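Local coordinates for protein aspartokinase (Synechocystis, PDB 3L76) that probably catalyses the ATP-dependent phosphorylation of the beta-carboxyl group of aspartate on the way to threonine and lysine, both of which it binds through ACT domains, at residues K529-G534 against E565-C570; V473-Q478 against A494-E499; G154-A159 against V212-A217; Q270-L275 against E348-K353. All blocks are in the same frame, centred on the assembly; numbering follows the deposited sequence.

Contact 1: residues K529-G534 against E565-C570. With LYS (lysine), chain E.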
loop_
_atom_site.group_PDB
_atom_site.type_symbol
_atom_site.label_atom_id
_atom_site.label_comp_id
_atom_site.label_asym_id
_atom_site.label_seq_id
_atom_site.Cartn_x
_atom_site.Cartn_y
_atom_site.Cartn_z
ATOM N N LYS A 529 40.509 7.541 11.794
ATOM C CA LYS A 529 41.005 6.631 10.767
ATOM C C LYS A 529 41.081 7.305 9.400
ATOM O O LYS A 529 40.095 7.834 8.907
ATOM C CB LYS A 529 40.155 5.362 10.680
ATOM C CG LYS A 529 40.744 4.332 9.719
ATOM C CD LYS A 529 39.893 3.104 9.617
ATOM C CE LYS A 529 38.532 3.425 9.034
ATOM N NZ LYS A 529 37.701 2.199 8.878
ATOM N N VAL A 530 42.264 7.284 8.800
ATOM C CA VAL A 530 42.483 7.888 7.497
ATOM C C VAL A 530 42.788 6.761 6.541
ATOM O O VAL A 530 43.644 5.921 6.816
ATOM C CB VAL A 530 43.674 8.855 7.502
ATOM C CG1 VAL A 530 43.471 9.922 6.472
ATOM C CG2 VAL A 530 43.829 9.485 8.854
ATOM N N SER A 531 42.075 6.736 5.421
ATOM C CA SER A 531 42.193 5.645 4.469
ATOM C C SER A 531 42.425 6.167 3.057
ATOM O O SER A 531 41.843 7.171 2.646
ATOM C CB SER A 531 40.919 4.792 4.475
ATOM O OG SER A 531 40.671 4.168 5.715
ATOM N N ILE A 532 43.270 5.472 2.311
ATOM C CA ILE A 532 43.381 5.721 0.883
ATOM C C ILE A 532 42.972 4.446 0.155
ATOM O O ILE A 532 43.213 3.349 0.644
ATOM C CB ILE A 532 44.796 6.176 0.470
ATOM C CG1 ILE A 532 45.792 5.022 0.563
ATOM C CG2 ILE A 532 45.254 7.374 1.314
ATOM C CD1 ILE A 532 47.203 5.420 0.248
ATOM N N VAL A 533 42.298 4.594 -0.984
ATOM C CA VAL A 533 41.830 3.448 -1.750
ATOM C C VAL A 533 42.175 3.646 -3.213
ATOM O O VAL A 533 42.103 4.755 -3.727
ATOM C CB VAL A 533 40.319 3.227 -1.597
ATOM C CG1 VAL A 533 39.824 2.208 -2.622
ATOM C CG2 VAL A 533 39.975 2.776 -0.177
ATOM N N GLY A 534 42.574 2.567 -3.871
ATOM C CA GLY A 534 42.980 2.636 -5.256
ATOM C C GLY A 534 43.349 1.267 -5.774
ATOM O O GLY A 534 44.193 0.584 -5.195
ATOM N N GLU A 565 44.358 -5.358 -0.475
ATOM C CA GLU A 565 45.130 -5.120 -1.699
ATOM C C GLU A 565 44.966 -3.703 -2.257
ATOM O O GLU A 565 45.827 -3.224 -2.982
ATOM C CB GLU A 565 44.783 -6.139 -2.789
ATOM C CG GLU A 565 44.920 -7.601 -2.371
ATOM C CD GLU A 565 43.762 -8.066 -1.528
ATOM O OE1 GLU A 565 42.809 -7.279 -1.346
ATOM O OE2 GLU A 565 43.801 -9.222 -1.069
ATOM N N ILE A 566 43.864 -3.031 -1.933
ATOM C CA ILE A 566 43.586 -1.727 -2.540
ATOM C C ILE A 566 43.198 -0.640 -1.540
ATOM O O ILE A 566 42.873 0.479 -1.928
ATOM C CB ILE A 566 42.488 -1.826 -3.663
ATOM C CG1 ILE A 566 41.091 -2.026 -3.072
ATOM C CG2 ILE A 566 42.808 -2.958 -4.645
ATOM C CD1 ILE A 566 39.997 -2.097 -4.132
ATOM N N LYS A 567 43.231 -0.974 -0.254
ATOM C CA LYS A 567 42.935 -0.004 0.804
ATOM C C LYS A 567 44.022 -0.015 1.862
ATOM O O LYS A 567 44.394 -1.078 2.353
ATOM C CB LYS A 567 41.595 -0.302 1.480
ATOM C CG LYS A 567 41.158 0.783 2.452
ATOM C CD LYS A 567 39.756 0.518 3.039
ATOM C CE LYS A 567 39.101 1.816 3.540
ATOM N NZ LYS A 567 37.989 1.537 4.477
ATOM N N ILE A 568 44.541 1.166 2.188
ATOM C CA ILE A 568 45.403 1.347 3.354
ATOM C C ILE A 568 44.704 2.276 4.340
ATOM O O ILE A 568 44.257 3.358 3.964
ATOM C CB ILE A 568 46.795 1.925 3.003
ATOM C CG1 ILE A 568 47.501 1.067 1.952
ATOM C CG2 ILE A 568 47.658 1.989 4.247
ATOM C CD1 ILE A 568 48.483 1.846 1.098
ATOM N N SER A 569 44.580 1.822 5.586
ATOM C CA SER A 569 44.077 2.640 6.688
ATOM C C SER A 569 45.163 2.893 7.754
ATOM O O SER A 569 45.875 1.972 8.175
ATOM C CB SER A 569 42.880 1.957 7.356
ATOM O OG SER A 569 41.779 1.877 6.496
ATOM N N CYS A 570 45.274 4.138 8.198
ATOM C CA CYS A 570 46.122 4.472 9.346
ATOM C C CYS A 570 45.264 5.009 10.463
ATOM O O CYS A 570 44.461 5.922 10.247
ATOM C CB CYS A 570 47.147 5.545 8.987
ATOM S SG CYS A 570 48.424 4.992 7.888
HETATM N N LYS E . 51.434 -2.546 -3.061
HETATM C CA LYS E . 51.510 -1.174 -2.578
HETATM C C LYS E . 52.945 -0.854 -2.138
HETATM O O LYS E . 53.828 -1.726 -2.152
HETATM C CB LYS E . 50.509 -0.929 -1.441
HETATM C CG LYS E . 50.630 -1.892 -0.239
HETATM C CD LYS E . 49.585 -1.562 0.846
HETATM C CE LYS E . 48.190 -2.052 0.461
HETATM N NZ LYS E . 48.216 -3.520 0.124
HETATM O OXT LYS E . 53.260 0.286 -1.783
HETATM O O HOH W 1 37.438 0.361 6.658
#

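Contact 2: residues V473-Q478 against A494-E499. With LYS (lysine), chain F; THR (threonine), chain D.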
loop_
_atom_site.group_PDB
_atom_site.type_symbol
_atom_site.label_atom_id
_atom_site.label_comp_id
_atom_site.label_asym_id
_atom_site.label_seq_id
_atom_site.Cartn_x
_atom_site.Cartn_y
_atom_site.Cartn_z
ATOM N N VAL A 473 31.689 -4.468 14.538
ATOM C CA VAL A 473 33.077 -4.040 14.640
ATOM C C VAL A 473 33.588 -3.506 13.303
ATOM O O VAL A 473 33.313 -4.081 12.258
ATOM C CB VAL A 473 33.964 -5.230 15.050
ATOM C CG1 VAL A 473 35.450 -4.896 15.050
ATOM C CG2 VAL A 473 33.450 -5.953 16.296
ATOM N N ASP A 474 34.359 -2.424 13.347
ATOM C CA ASP A 474 34.820 -1.754 12.133
ATOM C C ASP A 474 36.202 -2.207 11.673
ATOM O O ASP A 474 36.456 -2.311 10.475
ATOM C CB ASP A 474 34.831 -0.240 12.333
ATOM C CG ASP A 474 35.344 0.511 11.111
ATOM O OD1 ASP A 474 34.767 0.354 10.016
ATOM O OD2 ASP A 474 36.319 1.275 11.248
ATOM N N MET A 475 37.094 -2.449 12.635
ATOM C CA MET A 475 38.472 -2.825 12.343
ATOM C C MET A 475 38.991 -3.838 13.340
ATOM O O MET A 475 38.666 -3.782 14.515
ATOM C CB MET A 475 39.380 -1.599 12.327
ATOM C CG MET A 475 38.990 -0.565 11.272
ATOM S SD MET A 475 39.557 -0.977 9.604
ATOM C CE MET A 475 41.284 -0.522 9.807
ATOM N N ILE A 476 39.783 -4.784 12.850
ATOM C CA ILE A 476 40.499 -5.711 13.713
ATOM C C ILE A 476 41.926 -5.850 13.208
ATOM O O ILE A 476 42.146 -6.148 12.032
ATOM C CB ILE A 476 39.866 -7.091 13.731
ATOM C CG1 ILE A 476 38.360 -6.980 13.953
ATOM C CG2 ILE A 476 40.548 -7.976 14.798
ATOM C CD1 ILE A 476 37.639 -8.294 13.882
ATOM N N ILE A 477 42.884 -5.614 14.098
ATOM C CA ILE A 477 44.299 -5.716 13.759
ATOM C C ILE A 477 45.043 -6.574 14.766
ATOM O O ILE A 477 44.940 -6.391 15.979
ATOM C CB ILE A 477 44.958 -4.355 13.716
ATOM C CG1 ILE A 477 44.072 -3.362 12.950
ATOM C CG2 ILE A 477 46.309 -4.469 13.085
ATOM C CD1 ILE A 477 44.656 -1.950 12.861
ATOM N N GLN A 478 45.783 -7.538 14.249
ATOM C CA GLN A 478 46.538 -8.442 15.093
ATOM C C GLN A 478 47.850 -8.748 14.389
ATOM O O GLN A 478 47.861 -9.111 13.209
ATOM C CB GLN A 478 45.736 -9.716 15.380
ATOM C CG GLN A 478 46.507 -10.775 16.144
ATOM C CD GLN A 478 45.724 -12.059 16.289
ATOM O OE1 GLN A 478 44.624 -12.069 16.837
ATOM N NE2 GLN A 478 46.293 -13.158 15.802
ATOM N N ALA A 494 43.821 -5.500 18.697
ATOM C CA ALA A 494 43.151 -4.210 18.684
ATOM C C ALA A 494 41.964 -4.222 17.707
ATOM O O ALA A 494 42.009 -4.875 16.661
ATOM C CB ALA A 494 44.138 -3.109 18.310
ATOM N N PHE A 495 40.908 -3.490 18.042
ATOM C CA PHE A 495 39.757 -3.399 17.158
ATOM C C PHE A 495 39.053 -2.083 17.388
ATOM O O PHE A 495 39.301 -1.421 18.382
ATOM C CB PHE A 495 38.795 -4.576 17.366
ATOM C CG PHE A 495 38.105 -4.580 18.700
ATOM C CD1 PHE A 495 38.705 -5.167 19.803
ATOM C CD2 PHE A 495 36.847 -4.013 18.854
ATOM C CE1 PHE A 495 38.067 -5.176 21.049
ATOM C CE2 PHE A 495 36.210 -4.022 20.096
ATOM C CZ PHE A 495 36.823 -4.605 21.192
ATOM N N MET A 496 38.181 -1.698 16.466
ATOM C CA MET A 496 37.479 -0.430 16.595
ATOM C C MET A 496 35.976 -0.597 16.520
ATOM O O MET A 496 35.469 -1.425 15.764
ATOM C CB MET A 496 37.962 0.575 15.553
ATOM C CG MET A 496 39.365 1.080 15.818
ATOM S SD MET A 496 40.060 1.876 14.373
ATOM C CE MET A 496 41.152 0.612 13.755
ATOM N N VAL A 497 35.280 0.187 17.341
ATOM C CA VAL A 497 33.827 0.231 17.351
ATOM C C VAL A 497 33.373 1.667 17.499
ATOM O O VAL A 497 34.162 2.541 17.860
ATOM C CB VAL A 497 33.220 -0.604 18.491
ATOM C CG1 VAL A 497 33.483 -2.092 18.266
ATOM C CG2 VAL A 497 33.738 -0.134 19.840
ATOM N N ALA A 498 32.100 1.905 17.202
ATOM C CA ALA A 498 31.492 3.207 17.414
ATOM C C ALA A 498 31.631 3.585 18.887
ATOM O O ALA A 498 31.389 2.753 19.762
ATOM C CB ALA A 498 30.019 3.158 17.001
ATOM N N GLU A 499 32.022 4.830 19.158
ATOM C CA GLU A 499 32.153 5.320 20.537
ATOM C C GLU A 499 30.940 5.000 21.417
ATOM O O GLU A 499 31.078 4.776 22.614
ATOM C CB GLU A 499 32.424 6.824 20.549
ATOM C CG GLU A 499 33.681 7.227 19.819
ATOM C CD GLU A 499 34.100 8.659 20.111
ATOM O OE1 GLU A 499 33.397 9.344 20.884
ATOM O OE2 GLU A 499 35.139 9.098 19.568
HETATM N N LYS F . 31.310 -5.147 10.798
HETATM C CA LYS F . 31.784 -6.537 10.765
HETATM C C LYS F . 31.586 -7.281 12.078
HETATM O O LYS F . 31.404 -6.636 13.137
HETATM C CB LYS F . 33.259 -6.596 10.333
HETATM C CG LYS F . 33.501 -6.120 8.903
HETATM C CD LYS F . 34.958 -5.780 8.631
HETATM C CE LYS F . 35.281 -4.363 9.059
HETATM N NZ LYS F . 35.731 -3.507 7.920
HETATM O OXT LYS F . 31.605 -8.539 12.071
HETATM N N THR D . 45.726 -17.080 17.783
HETATM C CA THR D . 44.446 -16.709 18.384
HETATM C C THR D . 43.315 -17.413 17.654
HETATM O O THR D . 43.538 -18.036 16.600
HETATM C CB THR D . 44.192 -15.196 18.338
HETATM O OG1 THR D . 44.175 -14.757 16.969
HETATM C CG2 THR D . 45.272 -14.436 19.133
HETATM O OXT THR D . 42.169 -17.365 18.124
#

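Contact 3: residues G154-A159 against V212-A217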
loop_
_atom_site.group_PDB
_atom_site.type_symbol
_atom_site.label_atom_id
_atom_site.label_comp_id
_atom_site.label_asym_id
_atom_site.label_seq_id
_atom_site.Cartn_x
_atom_site.Cartn_y
_atom_site.Cartn_z
ATOM N N GLY A 154 16.993 -1.541 -1.083
ATOM C CA GLY A 154 16.379 -2.445 -2.035
ATOM C C GLY A 154 16.245 -1.869 -3.428
ATOM O O GLY A 154 16.306 -2.602 -4.411
ATOM N N SER A 155 16.064 -0.554 -3.513
ATOM C CA SER A 155 15.827 0.101 -4.795
ATOM C C SER A 155 17.017 -0.068 -5.733
ATOM O O SER A 155 16.835 -0.490 -6.887
ATOM C CB SER A 155 15.493 1.581 -4.595
ATOM O OG SER A 155 14.511 1.744 -3.583
ATOM N N ASP A 156 18.217 0.253 -5.228
ATOM C CA ASP A 156 19.487 0.067 -5.945
ATOM C C ASP A 156 19.702 -1.385 -6.366
ATOM O O ASP A 156 20.082 -1.683 -7.510
ATOM C CB ASP A 156 20.665 0.464 -5.053
ATOM C CG ASP A 156 20.652 1.916 -4.688
ATOM O OD1 ASP A 156 20.036 2.709 -5.422
ATOM O OD2 ASP A 156 21.266 2.265 -3.661
ATOM N N THR A 157 19.482 -2.289 -5.422
ATOM C CA THR A 157 19.711 -3.705 -5.670
ATOM C C THR A 157 18.730 -4.259 -6.685
ATOM O O THR A 157 19.115 -5.051 -7.543
ATOM C CB THR A 157 19.619 -4.533 -4.375
ATOM O OG1 THR A 157 20.824 -4.368 -3.604
ATOM C CG2 THR A 157 19.395 -6.012 -4.709
ATOM N N SER A 158 17.464 -3.847 -6.586
ATOM C CA SER A 158 16.450 -4.286 -7.538
ATOM C C SER A 158 16.879 -3.874 -8.928
ATOM O O SER A 158 16.843 -4.666 -9.857
ATOM C CB SER A 158 15.077 -3.688 -7.218
ATOM O OG SER A 158 14.580 -4.169 -5.980
ATOM N N ALA A 159 17.303 -2.622 -9.056
ATOM C CA ALA A 159 17.665 -2.074 -10.357
ATOM C C ALA A 159 18.773 -2.878 -11.017
ATOM O O ALA A 159 18.662 -3.284 -12.176
ATOM C CB ALA A 159 18.074 -0.626 -10.225
ATOM N N VAL A 212 24.175 7.703 -1.187
ATOM C CA VAL A 212 23.900 7.777 -2.624
ATOM C C VAL A 212 23.709 6.403 -3.278
ATOM O O VAL A 212 22.823 6.247 -4.118
ATOM C CB VAL A 212 24.957 8.615 -3.387
ATOM C CG1 VAL A 212 26.234 8.729 -2.581
ATOM C CG2 VAL A 212 25.229 8.025 -4.762
ATOM N N LEU A 213 24.525 5.414 -2.904
ATOM C CA LEU A 213 24.240 4.034 -3.308
ATOM C C LEU A 213 24.722 2.901 -2.391
ATOM O O LEU A 213 25.624 3.064 -1.585
ATOM C CB LEU A 213 24.581 3.768 -4.779
ATOM C CG LEU A 213 25.966 3.327 -5.225
ATOM C CD1 LEU A 213 25.881 2.843 -6.671
ATOM C CD2 LEU A 213 26.929 4.473 -5.094
ATOM N N HIS A 214 24.071 1.755 -2.571
ATOM C CA HIS A 214 24.222 0.634 -1.673
ATOM C C HIS A 214 25.273 -0.362 -2.163
ATOM O O HIS A 214 25.212 -0.879 -3.280
ATOM C CB HIS A 214 22.860 -0.023 -1.404
ATOM C CG HIS A 214 21.984 0.775 -0.485
ATOM N ND1 HIS A 214 21.128 1.759 -0.938
ATOM C CD2 HIS A 214 21.850 0.754 0.862
ATOM C CE1 HIS A 214 20.499 2.302 0.091
ATOM N NE2 HIS A 214 20.917 1.707 1.193
ATOM N N PRO A 215 26.287 -0.604 -1.313
ATOM C CA PRO A 215 27.395 -1.508 -1.644
ATOM C C PRO A 215 26.960 -2.839 -2.267
ATOM O O PRO A 215 27.624 -3.298 -3.205
ATOM C CB PRO A 215 28.081 -1.726 -0.285
ATOM C CG PRO A 215 27.882 -0.428 0.404
ATOM C CD PRO A 215 26.501 0.055 -0.009
ATOM N N ARG A 216 25.874 -3.436 -1.772
ATOM C CA ARG A 216 25.406 -4.731 -2.275
ATOM C C ARG A 216 25.113 -4.671 -3.769
ATOM O O ARG A 216 25.305 -5.646 -4.496
ATOM C CB ARG A 216 24.175 -5.220 -1.505
ATOM C CG ARG A 216 23.558 -6.521 -2.040
ATOM C CD ARG A 216 23.566 -7.619 -0.988
ATOM N NE ARG A 216 23.516 -7.053 0.358
ATOM C CZ ARG A 216 23.739 -7.741 1.476
ATOM N NH1 ARG A 216 24.016 -9.038 1.427
ATOM N NH2 ARG A 216 23.677 -7.128 2.651
ATOM N N ALA A 217 24.657 -3.508 -4.222
ATOM C CA ALA A 217 24.293 -3.316 -5.615
ATOM C C ALA A 217 25.514 -3.142 -6.532
ATOM O O ALA A 217 25.565 -3.683 -7.652
ATOM C CB ALA A 217 23.342 -2.134 -5.742
#

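Contact 4: residues Q270-L275 against E348-K353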
loop_
_atom_site.group_PDB
_atom_site.type_symbol
_atom_site.label_atom_id
_atom_site.label_comp_id
_atom_site.label_asym_id
_atom_site.label_seq_id
_atom_site.Cartn_x
_atom_site.Cartn_y
_atom_site.Cartn_z
ATOM N N GLN A 270 53.101 -15.853 -0.380
ATOM C CA GLN A 270 53.214 -14.862 0.688
ATOM C C GLN A 270 54.395 -15.210 1.591
ATOM O O GLN A 270 54.675 -16.380 1.832
ATOM C CB GLN A 270 51.917 -14.820 1.528
ATOM C CG GLN A 270 50.692 -14.302 0.795
ATOM C CD GLN A 270 50.475 -12.797 0.955
ATOM O OE1 GLN A 270 50.794 -12.215 1.994
ATOM N NE2 GLN A 270 49.910 -12.165 -0.074
ATOM N N ALA A 271 55.078 -14.185 2.078
ATOM C CA ALA A 271 56.150 -14.341 3.064
ATOM C C ALA A 271 56.228 -13.078 3.923
ATOM O O ALA A 271 56.105 -11.957 3.420
ATOM C CB ALA A 271 57.493 -14.616 2.385
ATOM N N LYS A 272 56.426 -13.267 5.220
ATOM C CA LYS A 272 56.418 -12.155 6.162
ATOM C C LYS A 272 57.822 -11.619 6.489
ATOM O O LYS A 272 58.766 -12.377 6.774
ATOM C CB LYS A 272 55.693 -12.557 7.457
ATOM C CG LYS A 272 55.586 -11.435 8.490
ATOM C CD LYS A 272 55.243 -11.962 9.868
ATOM C CE LYS A 272 56.405 -12.713 10.483
ATOM N NZ LYS A 272 56.152 -13.138 11.898
ATOM N N VAL A 273 57.947 -10.299 6.425
ATOM C CA VAL A 273 59.027 -9.602 7.080
ATOM C C VAL A 273 58.441 -8.730 8.195
ATOM O O VAL A 273 57.491 -7.992 7.981
ATOM C CB VAL A 273 59.814 -8.704 6.112
ATOM C CG1 VAL A 273 60.946 -8.054 6.844
ATOM C CG2 VAL A 273 60.342 -9.505 4.922
ATOM N N ALA A 274 59.003 -8.819 9.392
ATOM C CA ALA A 274 58.585 -7.937 10.473
ATOM C C ALA A 274 59.795 -7.224 11.084
ATOM O O ALA A 274 60.852 -7.829 11.299
ATOM C CB ALA A 274 57.812 -8.729 11.545
ATOM N N LEU A 275 59.636 -5.926 11.318
ATOM C CA LEU A 275 60.560 -5.152 12.135
ATOM C C LEU A 275 59.984 -5.016 13.534
ATOM O O LEU A 275 58.946 -4.397 13.718
ATOM C CB LEU A 275 60.751 -3.762 11.547
ATOM C CG LEU A 275 62.168 -3.463 11.068
ATOM C CD1 LEU A 275 62.273 -2.007 10.667
ATOM C CD2 LEU A 275 63.190 -3.811 12.155
ATOM N N GLU A 348 64.702 -5.135 15.372
ATOM C CA GLU A 348 65.249 -6.441 15.017
ATOM C C GLU A 348 64.347 -7.045 13.947
ATOM O O GLU A 348 63.132 -6.854 13.980
ATOM C CB GLU A 348 65.308 -7.322 16.269
ATOM C CG GLU A 348 65.291 -8.826 16.035
ATOM C CD GLU A 348 64.876 -9.602 17.280
ATOM O OE1 GLU A 348 64.937 -10.851 17.242
ATOM O OE2 GLU A 348 64.483 -8.960 18.285
ATOM N N ILE A 349 64.935 -7.759 12.995
ATOM C CA ILE A 349 64.181 -8.271 11.862
ATOM C C ILE A 349 63.906 -9.774 11.984
ATOM O O ILE A 349 64.788 -10.543 12.375
ATOM C CB ILE A 349 64.893 -7.937 10.536
ATOM C CG1 ILE A 349 65.062 -6.423 10.401
ATOM C CG2 ILE A 349 64.132 -8.495 9.343
ATOM C CD1 ILE A 349 66.201 -5.860 11.250
ATOM N N ILE A 350 62.667 -10.178 11.672
ATOM C CA ILE A 350 62.322 -11.593 11.586
ATOM C C ILE A 350 61.606 -11.841 10.276
ATOM O O ILE A 350 61.162 -10.905 9.606
ATOM C CB ILE A 350 61.474 -12.090 12.763
ATOM C CG1 ILE A 350 60.038 -11.553 12.648
ATOM C CG2 ILE A 350 62.156 -11.747 14.088
ATOM C CD1 ILE A 350 59.231 -11.632 13.927
ATOM N N VAL A 351 61.484 -13.111 9.923
ATOM C CA VAL A 351 61.071 -13.482 8.592
ATOM C C VAL A 351 60.316 -14.794 8.741
ATOM O O VAL A 351 60.666 -15.606 9.588
ATOM C CB VAL A 351 62.336 -13.587 7.695
ATOM C CG1 VAL A 351 62.886 -15.001 7.689
ATOM C CG2 VAL A 351 62.052 -13.105 6.330
ATOM N N GLU A 352 59.252 -14.986 7.965
ATOM C CA GLU A 352 58.446 -16.201 8.092
ATOM C C GLU A 352 57.961 -16.665 6.722
ATOM O O GLU A 352 57.194 -15.971 6.058
ATOM C CB GLU A 352 57.272 -15.952 9.039
ATOM C CG GLU A 352 56.502 -17.206 9.453
ATOM C CD GLU A 352 55.220 -16.883 10.169
ATOM O OE1 GLU A 352 54.886 -15.683 10.307
ATOM O OE2 GLU A 352 54.539 -17.835 10.583
ATOM N N LYS A 353 58.411 -17.840 6.297
ATOM C CA LYS A 353 58.219 -18.246 4.909
ATOM C C LYS A 353 56.962 -19.084 4.660
ATOM O O LYS A 353 56.428 -19.081 3.546
ATOM C CB LYS A 353 59.461 -18.979 4.401
ATOM C CG LYS A 353 59.801 -18.671 2.931
ATOM C CD LYS A 353 59.461 -19.816 1.973
ATOM C CE LYS A 353 59.964 -19.515 0.568
ATOM N NZ LYS A 353 59.691 -20.637 -0.384
#

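Contact 1: residues K529-G534 against E565-C570
Val533 and Lys567 face each other in an antiparallel pair of strands that joins the first and third strands of an ACT domain, the beta-alpha-beta-beta-alpha-beta ligand-binding fold. The lysine side chain of this pair shows how a strand residue can serve apolar and polar neighbours in turn. Its CB and CD flank the valine methyl, while CG lies closest, 3.5 Å from Val533 CG2. Because CG is anti to the backbone N (chi1 -172°) and the chain then stays extended, the side chain runs over the strand of residues 529-533 toward Ser531, where CE comes 3.6 Å from Ser531 OG. The tip, NZ, shares a water with Lys529 NZ, the two amines standing 4.5 Å apart. This proximity of like charges is probably eased by the water, which accepts from both, and by Asp474, which forms a salt bridge with Lys529; Glu393 is only a long, weak partner of Lys567.

In the backbone between these strands, Ile532 N and Ile568 O form a hydrogen bond of 2.9 Å, one of a reciprocal pair that fixes the register. On the face of these two isoleucines, which also carries Val530 and Cys570, helix 543-552 covers the sheet, and Ile532 CD1 lies alongside Ile568 CD1 at 3.9 Å. Ile568 CG1 continues into the bound lysine, meeting the ligand's CE at 3.5 Å and so forming part of the pocket wall. On the opposite face, the hydroxyls Ser531 OG and Ser569 OG close a hydrogen bond of 2.7 Å.

Contact 2: residues V473-Q478 against A494-E499
Ala494 O accepts a nearly straight hydrogen bond of 2.8 Å from Ile477 N, supplemented by a CA-H...O contact from Ile476 CA on the same strand. Ile477 O in turn accepts from Ala494 N, so this pair clamps the hairpin. Farther along, Asp474 N binds Met496 O at 2.8 Å.

Val473 CG1 approaches Phe495 CB at 4.1 Å, the two side chains crossing at about a right angle, and Phe463 meets the phenylalanine ring edge-to-face. Met475 and Met496 both reach strand 560-563, the first touching Ala562 and the second Met560.

Each end of the segment 473-478 holds a ligand. The backbone of Val473 pairs with the bound lysine, Val473 N donating to the ligand's O at 2.6 Å and Val473 O accepting from its N. With CG anti to the backbone N (chi1 174°), Gln478 extends to the bound threonine, whose OG1 donates to Gln478 OE1 at 2.7 Å and accepts from Gln478 NE2 at 2.9 Å. Replaced by a leucine, Gln478 would probably leave the ligand hydroxyl with neither amide partner and Glu387 O without the NE2 donor. This second-to-third-strand hairpin is part of the ACT fold, and here it carries residues of a lysine and a threonine pocket at the interface with ACT domain 358-416.

Contact 3: residues G154-A159 against V212-A217
The imidazole of His214 receives Asp156 at its edge, with OD2 lying almost in the ring plane, while the carboxylate itself is turned 49° from that plane. His214 ND1 donates to Asp156 OD2 at 2.8 Å. Seen from the acid, the donor stands above the carboxylate plane, 37° out of it. The same oxygen takes a second, weak bond from the backbone, His214 N to Asp156 OD2 at 3.1 Å. His214 is modelled in two conformers, so the ring bond is doubtful to that extent. Asp156 OD1, on the other branch, has a long and weak ion pair with Lys7.

Beside the polar pair the helices meet through aliphatic and hydroxyl groups: Asp156 CB meets Ala217 CB at 3.8 Å, and the methylene Arg216 CG sits 3.8 Å from Thr157 OG1. An alanine in place of Asp156 would be likely to leave both His214 ND1 and His214 N without this acceptor, freeing the ring to turn.

His214 is the N-cap residue of helix 215-224, and Asp156 stands in the first turn of helix 154-166; the contact thus ties together the beginnings of two helices of the amino acid kinase fold.

Contact 4: residues Q270-L275 against E348-K353
As a hydrogen-bonded antiparallel pair, Lys272 and Glu352 already share a face of the sheet; with both CG atoms anti to the backbone nitrogens (chi1 -178° and -169°), the two chains can meet beyond CB. The glutamate then continues straight, whereas the lysine bends at chi3 (71°) and crosses its partner obliquely. Lys272 CE thereby lies over the glutamate's base, 3.7 Å from Glu352 CB, and Lys272 NZ reaches Glu352 OE1 in a salt bridge whose hydrogen bond is weak at 3.3 Å. The amine's stronger bond is to Gln480. Glu352 OE2 has Glu387 nearby, a like charge that the lysine would probably offset in part.

The same face continues in apolar form. Ile350 CG1 packs on Ala274 CB at 3.8 Å, and Ile350 CD1 comes within 4.0 Å of Lys272 NZ; Gln480 also touches Ala274 and Ile350.

Helix 323-333 lies over the other face, on Val273 and Val351, whose CG2 methyls are 4.2 Å apart. Leu275 lies alongside Ile349, with Leu275 CD2 at 3.7 Å from Ile349 CG1, although two conformers of the isoleucine make that distance provisional.

Two reciprocal backbone pairs set the register: Lys272 N to Glu352 O at 2.9 Å with its return bond, and Ala274 N to Ile350 O at 3.0 Å with its own. Strand 271-279 also pairs with 311-318 and is thus flanked by two antiparallel neighbours; its pairing with the strand beginning at 348 is the first-to-fourth-strand join of the ferredoxin-like ACT fold.

Overall arrangement
Along the chain the order is contacts 3, 4, 2 and 1. Contact 3 belongs to the amino acid kinase domain, its centre about 42 Å from that of contact 4; the others sample strand pairings of the ACT region: first with fourth in contact 4, second with third in contact 2, first with third in contact 1. Contacts 1 and 2, centres about 15 Å apart, touch through Lys529 NZ and Asp474 OD2 at 2.9 Å, whereas the centre of contact 4 is about 22 and 25 Å from theirs. That bridge links ACT domains 446-516 and 530-588, while lysine and threonine lie between other pairings, 272-341 with 530-588 and 358-416 with 446-516, consistent with allosteric control.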